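Local structure of YaeQ family protein (Pseudomonas syringae pv. tomato, 2OT9) at residues Gln27-His32 with Glu38-Arg43. The protein is of unknown function but belongs to the YaeQ family, which is grouped with the PD-(D/E)XK nuclease-like proteins. Sequence-based numbering, arbitrary orientation.
Sequences QTIARH and ERMTVR. With SRT (S,R meso-tartaric acid), chain C.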
loop_
_atom_site.group_PDB
_atom_site.type_symbol
_atom_site.label_atom_id
_atom_site.label_comp_id
_atom_site.label_asym_id
_atom_site.label_seq_id
_atom_site.Cartn_x
_atom_site.Cartn_y
_atom_site.Cartn_z
ATOM N N GLN A 27 2.852 14.422 -1.097
ATOM C CA GLN A 27 1.616 14.087 -0.404
ATOM C C GLN A 27 1.764 14.396 1.066
ATOM O O GLN A 27 2.832 14.180 1.640
ATOM C CB GLN A 27 1.304 12.593 -0.545
ATOM C CG GLN A 27 0.695 12.193 -1.873
ATOM C CD GLN A 27 -0.718 12.706 -2.043
ATOM O OE1 GLN A 27 -1.111 13.111 -3.139
ATOM N NE2 GLN A 27 -1.488 12.713 -0.957
ATOM N N THR A 28 0.694 14.907 1.668
ATOM C CA THR A 28 0.615 15.033 3.112
ATOM C C THR A 28 -0.120 13.801 3.647
ATOM O O THR A 28 -1.133 13.376 3.083
ATOM C CB THR A 28 -0.084 16.354 3.512
ATOM O OG1 THR A 28 0.765 17.456 3.159
ATOM C CG2 THR A 28 -0.353 16.401 5.015
ATOM N N ILE A 29 0.416 13.201 4.701
ATOM C CA ILE A 29 -0.184 12.000 5.282
ATOM C C ILE A 29 -0.379 12.160 6.786
ATOM O O ILE A 29 0.523 12.595 7.500
ATOM C CB ILE A 29 0.665 10.742 5.023
ATOM C CG1 ILE A 29 0.981 10.607 3.537
ATOM C CG2 ILE A 29 -0.072 9.486 5.502
ATOM C CD1 ILE A 29 2.431 10.476 3.301
ATOM N N ALA A 30 -1.582 11.832 7.240
ATOM C CA ALA A 30 -1.899 11.804 8.653
ATOM C C ALA A 30 -1.636 10.393 9.175
ATOM O O ALA A 30 -2.139 9.405 8.628
ATOM C CB ALA A 30 -3.340 12.194 8.872
ATOM N N ARG A 31 -0.819 10.311 10.218
ATOM C CA ARG A 31 -0.498 9.050 10.840
ATOM C C ARG A 31 -1.277 8.909 12.148
ATOM O O ARG A 31 -1.038 9.628 13.098
ATOM C CB ARG A 31 0.991 8.987 11.103
ATOM C CG ARG A 31 1.454 7.647 11.543
ATOM C CD ARG A 31 2.867 7.780 12.041
ATOM N NE ARG A 31 3.189 6.673 12.901
ATOM C CZ ARG A 31 4.307 6.554 13.594
ATOM N NH1 ARG A 31 5.244 7.484 13.524
ATOM N NH2 ARG A 31 4.477 5.485 14.360
ATOM N N HIS A 32 -2.224 7.989 12.183
ATOM C CA HIS A 32 -3.002 7.779 13.392
ATOM C C HIS A 32 -2.052 7.169 14.459
ATOM O O HIS A 32 -1.110 6.486 14.089
ATOM C CB HIS A 32 -4.174 6.837 13.066
ATOM C CG HIS A 32 -5.050 6.527 14.241
ATOM N ND1 HIS A 32 -6.063 7.362 14.659
ATOM C CD2 HIS A 32 -5.046 5.482 15.099
ATOM C CE1 HIS A 32 -6.648 6.843 15.724
ATOM N NE2 HIS A 32 -6.050 5.698 16.010
ATOM N N GLU A 38 5.875 0.964 10.310
ATOM C CA GLU A 38 5.804 -0.101 9.307
ATOM C C GLU A 38 4.518 -0.037 8.472
ATOM O O GLU A 38 4.553 -0.150 7.247
ATOM C CB GLU A 38 5.953 -1.470 9.983
ATOM C CG GLU A 38 7.401 -1.801 10.411
ATOM C CD GLU A 38 7.810 -1.230 11.772
ATOM O OE1 GLU A 38 6.966 -0.637 12.515
ATOM O OE2 GLU A 38 9.010 -1.394 12.113
ATOM N N ARG A 39 3.384 0.146 9.135
ATOM C CA ARG A 39 2.095 0.231 8.425
ATOM C C ARG A 39 2.074 1.419 7.476
ATOM O O ARG A 39 1.728 1.293 6.305
ATOM C CB ARG A 39 0.930 0.311 9.429
ATOM C CG ARG A 39 -0.450 0.381 8.741
ATOM C CD ARG A 39 -1.601 0.268 9.755
ATOM N NE ARG A 39 -1.652 -1.074 10.323
ATOM C CZ ARG A 39 -2.337 -2.093 9.807
ATOM N NH1 ARG A 39 -3.093 -1.914 8.733
ATOM N NH2 ARG A 39 -2.305 -3.291 10.401
HETATM N N MSE A 40 2.458 2.587 7.976
HETATM C CA MSE A 40 2.570 3.770 7.131
HETATM C C MSE A 40 3.485 3.530 5.929
HETATM O O MSE A 40 3.150 3.897 4.800
HETATM C CB MSE A 40 3.088 4.960 7.940
HETATM C CG MSE A 40 3.546 6.088 7.014
HETATM SE SE MSE A 40 3.513 7.799 7.919
HETATM C CE MSE A 40 1.607 7.815 8.154
ATOM N N THR A 41 4.638 2.915 6.168
ATOM C CA THR A 41 5.580 2.611 5.095
ATOM C C THR A 41 4.979 1.696 4.030
ATOM O O THR A 41 5.203 1.901 2.840
ATOM C CB THR A 41 6.881 2.035 5.675
ATOM O OG1 THR A 41 7.456 3.033 6.542
ATOM C CG2 THR A 41 7.864 1.658 4.568
ATOM N N VAL A 42 4.200 0.703 4.453
ATOM C CA VAL A 42 3.493 -0.141 3.487
ATOM C C VAL A 42 2.498 0.698 2.657
ATOM O O VAL A 42 2.404 0.516 1.436
ATOM C CB VAL A 42 2.796 -1.348 4.157
ATOM C CG1 VAL A 42 2.142 -2.230 3.096
ATOM C CG2 VAL A 42 3.841 -2.209 4.920
ATOM N N ARG A 43 1.778 1.617 3.298
ATOM C CA ARG A 43 0.901 2.542 2.548
ATOM C C ARG A 43 1.674 3.379 1.514
ATOM O O ARG A 43 1.179 3.613 0.406
ATOM C CB ARG A 43 0.146 3.474 3.500
ATOM C CG ARG A 43 -0.912 2.759 4.322
ATOM C CD ARG A 43 -2.082 3.694 4.637
ATOM N NE ARG A 43 -1.695 4.801 5.508
ATOM C CZ ARG A 43 -2.435 5.887 5.721
ATOM N NH1 ARG A 43 -1.989 6.839 6.548
ATOM N NH2 ARG A 43 -3.618 6.029 5.110
HETATM O O1 SRT C . -4.054 -5.161 9.224
HETATM O O11 SRT C . -5.814 -5.617 10.430
HETATM C C1 SRT C . -5.138 -4.838 9.731
HETATM C C2 SRT C . -5.614 -3.440 9.437
HETATM O O2 SRT C . -5.997 -2.649 10.573
HETATM C C3 SRT C . -6.738 -3.574 8.436
HETATM O O3 SRT C . -6.055 -3.745 7.190
HETATM C C4 SRT C . -7.658 -2.370 8.436
HETATM O O4 SRT C . -7.208 -1.194 8.498
HETATM O O41 SRT C . -8.884 -2.602 8.373
#
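Apolar packing between Met40, a selenomethionine here, and the side chains of Ile29 and Arg31 makes up most of this contact, a worked example of a helix laid on an edge strand. The terminal methyl does most of the touching: Met40 CE lies against CB and CG of Arg31 and 3.6 Å from Ile29 CG2. The selenomethionine chain runs out with CG anti to the backbone N (chi1 166°) and bends only at its last torsion (chi3 -65°), where CE turns in between the two strand side chains. It crosses the extended Arg31 chain at about a right angle, meeting the aliphatic part while the guanidinium continues to Tyr8 OH and the Glu35 carbonyl.

The polar component is slight. Arg43 NH1 gives a weak, bent hydrogen bond to Ala30 O, 3.3 Å long with an angle of 125° at the hydrogen, although the oxygen sits at the guanidinium edge, in its plane. The same nitrogen passes 3.4 Å from Ile29 CG2. Stronger partners hold this buried group: Glu35 through a salt bridge at NE, and Gly58 O at NH2.

Elsewhere on the helix, Arg39 reaches the bound tartaric acid with its edge: NH2 donates a nearly straight 2.8 Å bond to SRT O1, and NH1 adds a weak one to the same oxygen, while SRT O2 lies over one face. The backbone O of Val84 and N of Gln86 also bond to it.

Helix 37-49 thus packs on outer strand 21-31 chiefly through methyl and methylene groups, while the head groups of Arg31 and Arg43 are held largely by residues outside the two segments; Glu35, in the connecting loop, probably also offsets the buried charge of Arg43.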